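Local coordinates for protein endoglucanase E-5 (PDB 2CKS) that cleaves internal beta-1,4-glucosidic linkages in cellulose, lichenin and cereal beta-D-glucans, its glycoside hydrolase family 5 catalytic domain being the part modelled here, at residues E6-V11 with L18-G23; G171-S176 with P186-A191; F205-H210 with F245-R250; Y267-R272 with G280-G285. One frame throughout, in Å; residues are numbered along the deposited sequence. Where two conformers were deposited one is given.

Contact 1 of 4, residues E6-V11 with L18-G23; sequences ERYGKV and LCDEHG
Just after the small antiparallel hairpin of strands 12-14 and 17-19, the turn carrying Glu21 folds back over Tyr8, Gly9 and Lys10, where the chain leaves helix 4-8. Glu21 takes hold at two points. Its backbone N gives a hydrogen bond to Tyr8 O (3.0 Å), and its carboxylate OE1 receives Lys10 N at 3.1 Å in an almost straight bond (171°), on the anti side and 28° out of the carboxylate plane. With CG placed between the backbone N and the carbonyl carbon (chi1 71°) and the chain extended beyond it, the acid reaches back across Gly9. That residue has positive phi, and a CB there would run into OE1. Next to this, Asp20 CB lies 3.8 Å from Tyr8 CB. Asp20 OD2 accepts His22 N (2.9 Å) to form an Asx turn, and a water links OD1 weakly to Arg7 O. Deeper in, Val11 CA makes a CH...O contact with Cys19 O at 3.2 Å, and Val11 CB packs on Leu18 CD1 at 4.0 Å. Cys14 and Cys19 clamp the hairpin by a disulfide, Lys10 pairs with Asp165, and Tyr8 and Val11 both rest on Tyr95 of barrel strand 95-101.

Contact 2 of 4, residues G171-S176 with P186-A191; sequences GTRGWS and PAEIAA
The guanidinium of Arg173 meets the carboxylate of Glu188 edge-on: OE1 lies only 4° out of the guanidinium plane, while the two planes stand 74° apart. NH1 donates to the syn lone pair of OE1 at 3.2 Å, nearly straight, making a salt bridge with a single hydrogen bond. Trp145 and Ile148 of helix 145-162 also pack on the Arg173 side chain. A bend at chi3 (75°) swings NE and the guanidinium round so that NH1 meets OE1. Arg173 CD lies 3.3 Å from the same Glu188 OE1, which takes a further bond from Ser184 OG. A leucine in place of Arg173 would probably leave Glu188 without its countercharge and the two segments without their polar link. Beside the ion pair, Thr172 CG2 touches Ile189 CD1 at 3.6 Å, the two side chains crossing at about a right angle. The hydroxyl of Thr172 is engaged with Ala202 O and Leu178 N, and its backbone N bonds to Ser176 OG (3.0 Å). Together these contacts tie the loop leaving strand 168-170 to helix 187-191, within the beta-alpha-beta crossover to the parallel neighbour, strand 199-206, of the (beta/alpha)8 barrel.

Contact 3 of 4, residues F205-H210 with F245-R250; sequences FYAASH and FQMADR
Met247 and Ala248, on the first turn of helix 245-258, are the two residues that press on Ala207 and the loop after strand 199-206. Phe245 opens the helix with its side chain turned away, its ring stacked on Trp299. Met247 comes next and reaches over the loop backbone. Its CG, anti to the backbone N (chi1 -175°), lands 3.4 Å from Ala207 O and 4.1 Å from Ala207 CB, with His210 O also at 4.1 Å. A bend at chi2 (72°) then carries the sulfur and methyl along the helix, so that Met247 CE lies 3.8 Å above the guanidinium plane of Arg250, offset toward its rim. Ala248 supplies the closest methyl contact: its CB is 3.8 Å from Ala207 CB, which also lies 3.7 Å from Ala248 N. Arg250, one turn on from Gln246, sends its guanidinium to a salt bridge with Asp212.

In the loop facing them, Tyr206 O accepts from both Ser209 N and His210 N, closing a turn in which the Ala207 methyl points toward the helix. The Tyr206 side chain runs the other way, its OH bonding to Glu231, the nucleophile by similarity, so this turn lies at the rim of the active-site end of the barrel. With alanines on both sides, the CA atoms of Ala207 and Ala248 approach to 5.2 Å. Across the segments there is van der Waals contact, mostly apolar, with Met247 CG also against the Ala207 carbonyl oxygen; this suggests that the fit rests on shape, while directional bonds are made within each segment or to other neighbours.

Contact 4 of 4, residues Y267-R272 with G280-G285; sequences YSDDFR and GTCASG
Hydrogen bonds come first, and they converge on Asp269 OD2. Cys282 N donates to it at 3.1 Å and 159°, approaching from above the carboxylate plane (57° out of it). Gly280 N adds a weak bond of 3.0 Å from the opposite side of that plane. A water then gives OD2 a short bond of 2.6 Å and accepts Ala283 N at 2.9 Å, passing the same oxygen on to a third backbone N-H. A second water bridges Asp269 O to Gly280 N, weakly at the glycine end. A chi1 of 71° tucks Asp269 CG in over its own main chain and aims the acid at the start of the short helix 281-284. The backbone N-H groups at that helix start would be expected to stabilise a negative charge there, and at its other end Gly285 closes the helix with a Schellman motif. Replacing Asp269 by alanine would remove the acceptor of Cys282 N, and the weaker one of Gly280 N, and is likely to leave the helix start less firmly tied to the loop that follows barrel strand 262-265.

Sulfur packing is the second kind. Cys282 SG sits over the Asp269 carboxylate, 3.4 Å from CG, and its disulfide to Cys42 ties the same spot to the loop just before helix 45-54.

Within 267-272 there are further polar bonds and one stack. Ser268 OG accepts Asp270 N (3.1 Å) in an ST turn. Farther along, Arg272 NH1 makes a salt bridge to the syn lone pair of Asp270 OD1 at 3.0 Å, while Phe271 CZ lies 3.6 Å above the centre of the Arg272 guanidinium.

Overall arrangement
The four contacts follow one another along the chain and none touches another. Contacts 2 and 3 come closest, with nearest atoms about 6 Å apart, their loops following neighbouring barrel strands 168-170 and 199-206; both involve loops at the active-site end of the barrel. Contact 1 lies away from the annotated sites, joining the N-terminal helix to the hairpin, and contact 4 lies about 20 Å from the chain's centre, on the opposite side of it from contact 2. Contacts 3 and 4 are buried, 1 and 2 partly buried. Chemistry differs too: contact 3 is mostly apolar; contact 2 pairs one salt bridge with one methyl contact; contacts 1 and 4 each use a carboxylate to take backbone N-H groups, one in contact 1 and two in contact 4, close to a disulfide.

Contact 1 of 4, residues E6-V11 with L18-G23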
loop_
_atom_site.group_PDB
_atom_site.type_symbol
_atom_site.label_atom_id
_atom_site.label_comp_id
_atom_site.label_asym_id
_atom_site.label_seq_id
_atom_site.Cartn_x
_atom_site.Cartn_y
_atom_site.Cartn_z
ATOM N N GLU A 6 15.991 -6.187 8.626
ATOM C CA GLU A 6 17.405 -6.497 8.830
ATOM C C GLU A 6 18.046 -7.104 7.600
ATOM O O GLU A 6 19.234 -6.872 7.333
ATOM C CB GLU A 6 17.561 -7.434 10.012
ATOM C CG GLU A 6 17.371 -6.689 11.318
ATOM C CD GLU A 6 16.910 -7.567 12.462
ATOM O OE1 GLU A 6 16.550 -6.980 13.512
ATOM O OE2 GLU A 6 16.908 -8.816 12.328
ATOM N N ARG A 7 17.269 -7.883 6.860
ATOM C CA ARG A 7 17.788 -8.618 5.722
ATOM C C ARG A 7 17.949 -7.756 4.473
ATOM O O ARG A 7 18.864 -7.981 3.694
ATOM C CB ARG A 7 16.918 -9.837 5.435
ATOM C CG ARG A 7 17.149 -10.927 6.455
ATOM C CD ARG A 7 16.412 -12.221 6.190
ATOM N NE ARG A 7 14.970 -12.042 6.240
ATOM C CZ ARG A 7 14.169 -12.018 5.178
ATOM N NH1 ARG A 7 14.650 -12.146 3.949
ATOM N NH2 ARG A 7 12.869 -11.846 5.351
ATOM N N TYR A 8 17.085 -6.763 4.293
ATOM C CA TYR A 8 17.134 -5.932 3.088
ATOM C C TYR A 8 17.611 -4.510 3.349
ATOM O O TYR A 8 18.048 -3.822 2.425
ATOM C CB TYR A 8 15.774 -5.911 2.403
ATOM C CG TYR A 8 15.217 -7.279 2.096
ATOM C CD1 TYR A 8 15.957 -8.214 1.372
ATOM C CD2 TYR A 8 13.939 -7.641 2.526
ATOM C CE1 TYR A 8 15.438 -9.467 1.081
ATOM C CE2 TYR A 8 13.419 -8.890 2.242
ATOM C CZ TYR A 8 14.167 -9.795 1.523
ATOM O OH TYR A 8 13.654 -11.038 1.233
ATOM N N GLY A 9 17.512 -4.047 4.592
ATOM C CA GLY A 9 18.034 -2.746 4.960
ATOM C C GLY A 9 17.317 -1.576 4.318
ATOM O O GLY A 9 16.099 -1.574 4.145
ATOM N N LYS A 10 18.102 -0.574 3.948
ATOM C CA LYS A 10 17.598 0.673 3.412
ATOM C C LYS A 10 17.230 0.489 1.944
ATOM O O LYS A 10 18.052 0.690 1.044
ATOM C CB LYS A 10 18.677 1.737 3.568
ATOM C CG LYS A 10 18.258 3.138 3.228
ATOM C CD LYS A 10 19.500 4.017 3.163
ATOM C CE LYS A 10 19.159 5.456 3.389
ATOM N NZ LYS A 10 20.339 6.241 3.830
ATOM N N VAL A 11 15.992 0.096 1.697
ATOM C CA VAL A 11 15.578 -0.184 0.335
ATOM C C VAL A 11 15.563 1.122 -0.473
ATOM O O VAL A 11 15.318 2.198 0.064
ATOM C CB VAL A 11 14.221 -0.918 0.276
ATOM C CG1 VAL A 11 14.317 -2.315 0.920
ATOM C CG2 VAL A 11 13.112 -0.107 0.911
ATOM N N LEU A 18 12.507 -1.990 -7.030
ATOM C CA LEU A 18 12.916 -1.685 -5.667
ATOM C C LEU A 18 13.994 -2.696 -5.296
ATOM O O LEU A 18 13.844 -3.888 -5.540
ATOM C CB LEU A 18 11.735 -1.809 -4.707
ATOM C CG LEU A 18 11.970 -1.403 -3.253
ATOM C CD1 LEU A 18 12.264 0.078 -3.112
ATOM C CD2 LEU A 18 10.765 -1.777 -2.420
ATOM N N CYS A 19 15.086 -2.193 -4.723
ATOM C CA CYS A 19 16.254 -2.999 -4.366
ATOM C C CYS A 19 16.518 -2.953 -2.880
ATOM O O CYS A 19 16.100 -2.022 -2.198
ATOM C CB CYS A 19 17.504 -2.460 -5.060
ATOM S SG CYS A 19 17.807 -3.192 -6.663
ATOM N N ASP A 20 17.245 -3.954 -2.385
ATOM C CA ASP A 20 17.787 -3.903 -1.041
ATOM C C ASP A 20 19.007 -2.976 -1.038
ATOM O O ASP A 20 19.376 -2.405 -2.072
ATOM C CB ASP A 20 18.101 -5.317 -0.523
ATOM C CG ASP A 20 19.309 -5.942 -1.177
ATOM O OD1 ASP A 20 19.514 -7.154 -0.950
ATOM O OD2 ASP A 20 20.104 -5.323 -1.915
ATOM N N GLU A 21 19.642 -2.824 0.111
ATOM C CA GLU A 21 20.697 -1.828 0.239
ATOM C C GLU A 21 22.018 -2.224 -0.429
ATOM O O GLU A 21 22.983 -1.464 -0.372
ATOM C CB GLU A 21 20.897 -1.460 1.701
ATOM C CG GLU A 21 21.535 -2.532 2.555
ATOM C CD GLU A 21 21.763 -2.070 3.983
ATOM O OE1 GLU A 21 21.067 -1.135 4.445
ATOM O OE2 GLU A 21 22.667 -2.632 4.636
ATOM N N HIS A 22 22.051 -3.400 -1.056
ATOM C CA HIS A 22 23.217 -3.862 -1.827
ATOM C C HIS A 22 22.926 -4.081 -3.311
ATOM O O HIS A 22 23.679 -4.780 -4.008
ATOM C CB HIS A 22 23.751 -5.133 -1.183
ATOM C CG HIS A 22 24.230 -4.911 0.212
ATOM N ND1 HIS A 22 25.521 -4.522 0.496
ATOM C CD2 HIS A 22 23.574 -4.940 1.394
ATOM C CE1 HIS A 22 25.649 -4.357 1.801
ATOM N NE2 HIS A 22 24.478 -4.595 2.368
ATOM N N GLY A 23 21.839 -3.482 -3.790
ATOM C CA GLY A 23 21.506 -3.468 -5.202
ATOM C C GLY A 23 20.798 -4.697 -5.746
ATOM O O GLY A 23 20.641 -4.825 -6.954
HETATM O O HOH W 1 20.575 -6.522 1.717
#

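Contact 2 of 4, residues G171-S176 with P186-A191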
loop_
_atom_site.group_PDB
_atom_site.type_symbol
_atom_site.label_atom_id
_atom_site.label_comp_id
_atom_site.label_asym_id
_atom_site.label_seq_id
_atom_site.Cartn_x
_atom_site.Cartn_y
_atom_site.Cartn_z
ATOM N N GLY A 171 0.266 7.561 -6.489
ATOM C CA GLY A 171 -0.960 7.002 -7.027
ATOM C C GLY A 171 -1.108 7.317 -8.504
ATOM O O GLY A 171 -0.491 8.243 -9.001
ATOM N N THR A 172 -1.920 6.533 -9.197
ATOM C CA THR A 172 -2.092 6.683 -10.634
ATOM C C THR A 172 -3.558 6.870 -11.011
ATOM O O THR A 172 -4.461 6.761 -10.177
ATOM C CB THR A 172 -1.430 5.502 -11.397
ATOM O OG1 THR A 172 -1.964 4.239 -10.980
ATOM C CG2 THR A 172 0.063 5.420 -11.088
ATOM N N ARG A 173 -3.791 7.190 -12.274
ATOM C CA ARG A 173 -5.136 7.509 -12.743
ATOM C C ARG A 173 -6.119 6.367 -12.537
ATOM O O ARG A 173 -5.765 5.202 -12.662
ATOM C CB ARG A 173 -5.097 7.803 -14.233
ATOM C CG ARG A 173 -4.648 9.165 -14.606
ATOM C CD ARG A 173 -4.917 9.444 -16.079
ATOM N NE ARG A 173 -6.329 9.710 -16.355
ATOM C CZ ARG A 173 -6.905 9.613 -17.556
ATOM N NH1 ARG A 173 -6.210 9.258 -18.636
ATOM N NH2 ARG A 173 -8.197 9.889 -17.684
ATOM N N GLY A 174 -7.370 6.712 -12.248
ATOM C CA GLY A 174 -8.440 5.735 -12.253
ATOM C C GLY A 174 -8.344 4.731 -11.128
ATOM O O GLY A 174 -8.259 3.524 -11.355
ATOM N N TRP A 175 -8.371 5.246 -9.908
ATOM C CA TRP A 175 -8.217 4.434 -8.702
ATOM C C TRP A 175 -6.920 3.630 -8.736
ATOM O O TRP A 175 -6.876 2.444 -8.403
ATOM C CB TRP A 175 -9.431 3.531 -8.485
ATOM C CG TRP A 175 -10.681 4.299 -8.301
ATOM C CD1 TRP A 175 -11.180 4.785 -7.135
ATOM C CD2 TRP A 175 -11.589 4.701 -9.326
ATOM N NE1 TRP A 175 -12.363 5.444 -7.365
ATOM C CE2 TRP A 175 -12.634 5.414 -8.707
ATOM C CE3 TRP A 175 -11.640 4.510 -10.708
ATOM C CZ2 TRP A 175 -13.712 5.939 -9.423
ATOM C CZ3 TRP A 175 -12.712 5.036 -11.421
ATOM C CH2 TRP A 175 -13.728 5.741 -10.774
ATOM N N SER A 176 -5.850 4.313 -9.119
ATOM C CA SER A 176 -4.525 3.710 -9.215
ATOM C C SER A 176 -4.542 2.438 -10.065
ATOM O O SER A 176 -3.940 1.427 -9.714
ATOM C CB SER A 176 -3.927 3.486 -7.826
ATOM O OG SER A 176 -3.485 4.729 -7.300
ATOM N N PRO A 186 -0.279 2.743 -18.663
ATOM C CA PRO A 186 0.987 3.216 -18.084
ATOM C C PRO A 186 1.895 4.003 -19.028
ATOM O O PRO A 186 2.769 4.720 -18.552
ATOM C CB PRO A 186 1.675 1.925 -17.625
ATOM C CG PRO A 186 1.011 0.826 -18.383
ATOM C CD PRO A 186 -0.361 1.272 -18.706
ATOM N N ALA A 187 1.698 3.892 -20.336
ATOM C CA ALA A 187 2.503 4.674 -21.271
ATOM C C ALA A 187 2.370 6.177 -21.011
ATOM O O ALA A 187 3.306 6.934 -21.220
ATOM C CB ALA A 187 2.128 4.350 -22.708
ATOM N N GLU A 188 1.198 6.602 -20.543
ATOM C CA GLU A 188 0.961 8.000 -20.206
ATOM C C GLU A 188 1.926 8.493 -19.129
ATOM O O GLU A 188 2.434 9.607 -19.198
ATOM C CB GLU A 188 -0.473 8.147 -19.724
ATOM C CG GLU A 188 -0.889 9.545 -19.359
ATOM C CD GLU A 188 -2.391 9.677 -19.267
ATOM O OE1 GLU A 188 -3.054 8.738 -18.747
ATOM O OE2 GLU A 188 -2.900 10.723 -19.718
ATOM N N ILE A 189 2.177 7.646 -18.136
ATOM C CA ILE A 189 3.116 7.971 -17.061
ATOM C C ILE A 189 4.546 8.043 -17.584
ATOM O O ILE A 189 5.291 8.970 -17.272
ATOM C CB ILE A 189 3.016 6.915 -15.926
ATOM C CG1 ILE A 189 1.624 6.947 -15.291
ATOM C CG2 ILE A 189 4.119 7.127 -14.873
ATOM C CD1 ILE A 189 1.264 5.660 -14.525
ATOM N N ALA A 190 4.939 7.057 -18.381
ATOM C CA ALA A 190 6.307 6.990 -18.888
ATOM C C ALA A 190 6.649 8.187 -19.758
ATOM O O ALA A 190 7.795 8.651 -19.728
ATOM C CB ALA A 190 6.520 5.709 -19.651
ATOM N N ALA A 191 5.649 8.713 -20.469
ATOM C CA ALA A 191 5.825 9.876 -21.344
ATOM C C ALA A 191 5.916 11.194 -20.580
ATOM O O ALA A 191 6.420 12.179 -21.111
ATOM C CB ALA A 191 4.687 9.959 -22.361
#

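Contact 3 of 4, residues F205-H210 with F245-R250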
loop_
_atom_site.group_PDB
_atom_site.type_symbol
_atom_site.label_atom_id
_atom_site.label_comp_id
_atom_site.label_asym_id
_atom_site.label_seq_id
_atom_site.Cartn_x
_atom_site.Cartn_y
_atom_site.Cartn_z
ATOM N N PHE A 205 -5.653 -3.697 -8.096
ATOM C CA PHE A 205 -6.516 -4.574 -8.873
ATOM C C PHE A 205 -7.319 -5.485 -7.951
ATOM O O PHE A 205 -6.902 -5.782 -6.839
ATOM C CB PHE A 205 -5.703 -5.411 -9.866
ATOM C CG PHE A 205 -4.813 -6.445 -9.217
ATOM C CD1 PHE A 205 -5.300 -7.717 -8.911
ATOM C CD2 PHE A 205 -3.485 -6.159 -8.920
ATOM C CE1 PHE A 205 -4.488 -8.675 -8.303
ATOM C CE2 PHE A 205 -2.662 -7.118 -8.314
ATOM C CZ PHE A 205 -3.164 -8.372 -8.002
ATOM N N TYR A 206 -8.442 -5.965 -8.467
ATOM C CA TYR A 206 -9.314 -6.900 -7.782
ATOM C C TYR A 206 -9.581 -8.008 -8.799
ATOM O O TYR A 206 -10.250 -7.776 -9.803
ATOM C CB TYR A 206 -10.582 -6.182 -7.303
ATOM C CG TYR A 206 -10.275 -5.317 -6.108
ATOM C CD1 TYR A 206 -10.398 -5.819 -4.822
ATOM C CD2 TYR A 206 -9.779 -4.026 -6.262
ATOM C CE1 TYR A 206 -10.082 -5.048 -3.715
ATOM C CE2 TYR A 206 -9.444 -3.248 -5.157
ATOM C CZ TYR A 206 -9.600 -3.769 -3.884
ATOM O OH TYR A 206 -9.294 -3.017 -2.768
ATOM N N ALA A 207 -9.029 -9.193 -8.539
ATOM C CA ALA A 207 -8.879 -10.234 -9.560
ATOM C C ALA A 207 -10.179 -10.746 -10.171
ATOM O O ALA A 207 -10.183 -11.152 -11.331
ATOM C CB ALA A 207 -8.061 -11.398 -9.014
ATOM N N ALA A 208 -11.273 -10.748 -9.421
ATOM C CA ALA A 208 -12.530 -11.267 -9.967
ATOM C C ALA A 208 -13.117 -10.317 -11.015
ATOM O O ALA A 208 -13.822 -10.754 -11.931
ATOM C CB ALA A 208 -13.526 -11.553 -8.865
ATOM N N SER A 209 -12.792 -9.033 -10.893
ATOM C CA SER A 209 -13.270 -7.985 -11.801
ATOM C C SER A 209 -12.253 -7.549 -12.856
ATOM O O SER A 209 -12.640 -7.086 -13.935
ATOM C CB SER A 209 -13.645 -6.749 -10.996
ATOM O OG SER A 209 -14.737 -7.017 -10.151
ATOM N N HIS A 210 -10.965 -7.677 -12.544
ATOM C CA HIS A 210 -9.906 -7.069 -13.345
ATOM C C HIS A 210 -9.087 -8.177 -13.978
ATOM O O HIS A 210 -8.297 -8.852 -13.309
ATOM C CB HIS A 210 -9.023 -6.176 -12.478
ATOM C CG HIS A 210 -9.733 -4.993 -11.899
ATOM N ND1 HIS A 210 -10.748 -4.327 -12.551
ATOM C CD2 HIS A 210 -9.578 -4.362 -10.713
ATOM C CE1 HIS A 210 -11.179 -3.331 -11.793
ATOM N NE2 HIS A 210 -10.483 -3.333 -10.671
ATOM N N PHE A 245 -9.352 -17.095 -7.434
ATOM C CA PHE A 245 -7.973 -17.380 -7.082
ATOM C C PHE A 245 -7.148 -17.774 -8.301
ATOM O O PHE A 245 -5.938 -17.608 -8.296
ATOM C CB PHE A 245 -7.890 -18.449 -5.985
ATOM C CG PHE A 245 -8.468 -18.017 -4.662
ATOM C CD1 PHE A 245 -9.450 -18.767 -4.034
ATOM C CD2 PHE A 245 -8.016 -16.864 -4.035
ATOM C CE1 PHE A 245 -9.978 -18.371 -2.816
ATOM C CE2 PHE A 245 -8.533 -16.468 -2.818
ATOM C CZ PHE A 245 -9.513 -17.224 -2.205
ATOM N N GLN A 246 -7.791 -18.308 -9.336
ATOM C CA GLN A 246 -7.070 -18.647 -10.551
ATOM C C GLN A 246 -6.496 -17.383 -11.186
ATOM O O GLN A 246 -5.324 -17.335 -11.525
ATOM C CB GLN A 246 -7.974 -19.394 -11.539
ATOM C CG GLN A 246 -7.240 -19.967 -12.738
ATOM C CD GLN A 246 -6.190 -21.017 -12.364
ATOM O OE1 GLN A 246 -6.206 -21.569 -11.260
ATOM N NE2 GLN A 246 -5.282 -21.289 -13.286
ATOM N N MET A 247 -7.316 -16.350 -11.322
ATOM C CA MET A 247 -6.853 -15.090 -11.888
ATOM C C MET A 247 -5.837 -14.446 -10.953
ATOM O O MET A 247 -4.801 -13.939 -11.388
ATOM C CB MET A 247 -8.024 -14.134 -12.121
ATOM C CG MET A 247 -7.627 -12.851 -12.826
ATOM S SD MET A 247 -7.233 -13.119 -14.572
ATOM C CE MET A 247 -5.847 -12.067 -14.725
ATOM N N ALA A 248 -6.136 -14.473 -9.657
ATOM C CA ALA A 248 -5.259 -13.876 -8.661
ATOM C C ALA A 248 -3.873 -14.507 -8.708
ATOM O O ALA A 248 -2.873 -13.809 -8.592
ATOM C CB ALA A 248 -5.860 -14.021 -7.275
ATOM N N ASP A 249 -3.814 -15.822 -8.899
ATOM C CA ASP A 249 -2.537 -16.533 -8.976
ATOM C C ASP A 249 -1.721 -16.085 -10.203
ATOM O O ASP A 249 -0.494 -16.094 -10.166
ATOM C CB ASP A 249 -2.762 -18.054 -9.043
ATOM C CG ASP A 249 -3.130 -18.672 -7.702
ATOM O OD1 ASP A 249 -2.970 -18.017 -6.647
ATOM O OD2 ASP A 249 -3.591 -19.834 -7.610
ATOM N N ARG A 250 -2.390 -15.706 -11.290
ATOM C CA ARG A 250 -1.690 -15.158 -12.448
ATOM C C ARG A 250 -1.002 -13.847 -12.094
ATOM O O ARG A 250 0.140 -13.630 -12.474
ATOM C CB ARG A 250 -2.637 -14.965 -13.634
ATOM C CG ARG A 250 -3.226 -16.267 -14.148
ATOM C CD ARG A 250 -4.283 -16.085 -15.200
ATOM N NE ARG A 250 -3.745 -15.427 -16.389
ATOM C CZ ARG A 250 -4.485 -14.931 -17.370
ATOM N NH1 ARG A 250 -5.814 -15.013 -17.336
ATOM N NH2 ARG A 250 -3.890 -14.353 -18.403
#

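Contact 4 of 4, residues Y267-R272 with G280-G285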
loop_
_atom_site.group_PDB
_atom_site.type_symbol
_atom_site.label_atom_id
_atom_site.label_comp_id
_atom_site.label_asym_id
_atom_site.label_seq_id
_atom_site.Cartn_x
_atom_site.Cartn_y
_atom_site.Cartn_z
ATOM N N TYR A 267 -6.178 -6.416 6.270
ATOM C CA TYR A 267 -5.946 -7.066 7.562
ATOM C C TYR A 267 -6.946 -6.537 8.598
ATOM O O TYR A 267 -6.624 -5.669 9.431
ATOM C CB TYR A 267 -4.506 -6.780 8.013
ATOM C CG TYR A 267 -3.938 -7.765 9.005
ATOM C CD1 TYR A 267 -3.673 -9.087 8.637
ATOM C CD2 TYR A 267 -3.646 -7.375 10.307
ATOM C CE1 TYR A 267 -3.129 -9.988 9.540
ATOM C CE2 TYR A 267 -3.108 -8.282 11.222
ATOM C CZ TYR A 267 -2.854 -9.583 10.832
ATOM O OH TYR A 267 -2.335 -10.473 11.746
ATOM N N SER A 268 -8.180 -7.010 8.493
ATOM C CA SER A 268 -9.269 -6.623 9.396
ATOM C C SER A 268 -10.295 -7.742 9.437
ATOM O O SER A 268 -10.201 -8.707 8.683
ATOM C CB SER A 268 -9.949 -5.333 8.935
ATOM O OG SER A 268 -10.953 -5.588 7.971
ATOM N N ASP A 269 -11.294 -7.571 10.296
ATOM C CA ASP A 269 -12.424 -8.489 10.371
ATOM C C ASP A 269 -13.718 -7.845 9.868
ATOM O O ASP A 269 -14.808 -8.162 10.339
ATOM C CB ASP A 269 -12.559 -9.072 11.784
ATOM C CG ASP A 269 -13.037 -8.064 12.803
ATOM O OD1 ASP A 269 -12.978 -6.839 12.544
ATOM O OD2 ASP A 269 -13.490 -8.433 13.911
ATOM N N ASP A 270 -13.587 -6.967 8.884
ATOM C CA ASP A 270 -14.738 -6.438 8.162
ATOM C C ASP A 270 -15.553 -7.594 7.577
ATOM O O ASP A 270 -15.015 -8.675 7.319
ATOM C CB ASP A 270 -14.270 -5.510 7.047
ATOM C CG ASP A 270 -15.408 -4.841 6.341
ATOM O OD1 ASP A 270 -15.399 -4.854 5.089
ATOM O OD2 ASP A 270 -16.352 -4.291 6.951
ATOM N N PHE A 271 -16.844 -7.371 7.352
ATOM C CA PHE A 271 -17.714 -8.437 6.843
ATOM C C PHE A 271 -17.389 -8.902 5.421
ATOM O O PHE A 271 -17.718 -10.028 5.041
ATOM C CB PHE A 271 -19.191 -8.019 6.936
ATOM C CG PHE A 271 -19.623 -7.032 5.884
ATOM C CD1 PHE A 271 -19.574 -5.665 6.129
ATOM C CD2 PHE A 271 -20.108 -7.475 4.651
ATOM C CE1 PHE A 271 -19.983 -4.752 5.159
ATOM C CE2 PHE A 271 -20.516 -6.570 3.677
ATOM C CZ PHE A 271 -20.455 -5.209 3.925
ATOM N N ARG A 272 -16.765 -8.039 4.639
ATOM C CA ARG A 272 -16.504 -8.330 3.240
ATOM C C ARG A 272 -15.485 -9.450 3.077
ATOM O O ARG A 272 -14.642 -9.676 3.946
ATOM C CB ARG A 272 -16.032 -7.075 2.526
ATOM C CG ARG A 272 -17.091 -5.981 2.461
ATOM C CD ARG A 272 -16.580 -4.707 1.822
ATOM N NE ARG A 272 -17.598 -3.662 1.759
ATOM C CZ ARG A 272 -17.935 -2.851 2.764
ATOM N NH1 ARG A 272 -17.350 -2.935 3.953
ATOM N NH2 ARG A 272 -18.881 -1.938 2.573
ATOM N N GLY A 280 -15.749 -10.413 14.299
ATOM C CA GLY A 280 -15.627 -10.791 15.693
ATOM C C GLY A 280 -14.244 -11.234 16.115
ATOM O O GLY A 280 -13.961 -11.319 17.301
ATOM N N THR A 281 -13.383 -11.540 15.149
ATOM C CA THR A 281 -12.053 -12.026 15.453
ATOM C C THR A 281 -11.273 -10.998 16.241
ATOM O O THR A 281 -10.590 -11.332 17.202
ATOM C CB THR A 281 -11.289 -12.342 14.164
ATOM O OG1 THR A 281 -11.965 -13.371 13.438
ATOM C CG2 THR A 281 -9.909 -12.922 14.489
ATOM N N CYS A 282 -11.364 -9.747 15.821
ATOM C CA CYS A 282 -10.580 -8.697 16.449
ATOM C C CYS A 282 -11.036 -8.453 17.882
ATOM O O CYS A 282 -10.209 -8.324 18.783
ATOM C CB CYS A 282 -10.617 -7.427 15.610
ATOM S SG CYS A 282 -9.906 -7.704 13.974
ATOM N N ALA A 283 -12.344 -8.449 18.110
ATOM C CA ALA A 283 -12.866 -8.289 19.463
ATOM C C ALA A 283 -12.449 -9.449 20.356
ATOM O O ALA A 283 -12.209 -9.260 21.553
ATOM C CB ALA A 283 -14.381 -8.151 19.445
ATOM N N SER A 284 -12.337 -10.637 19.766
ATOM C CA SER A 284 -11.976 -11.846 20.492
ATOM C C SER A 284 -10.476 -11.982 20.724
ATOM O O SER A 284 -10.050 -12.887 21.444
ATOM C CB SER A 284 -12.489 -13.074 19.747
ATOM O OG SER A 284 -13.900 -13.080 19.734
ATOM N N GLY A 285 -9.683 -11.094 20.133
ATOM C CA GLY A 285 -8.239 -11.133 20.292
ATOM C C GLY A 285 -7.595 -12.271 19.524
ATOM O O GLY A 285 -6.526 -12.756 19.898
HETATM O O HOH W 2 -14.156 -7.300 16.104
HETATM O O HOH W 3 -16.278 -7.582 12.453
#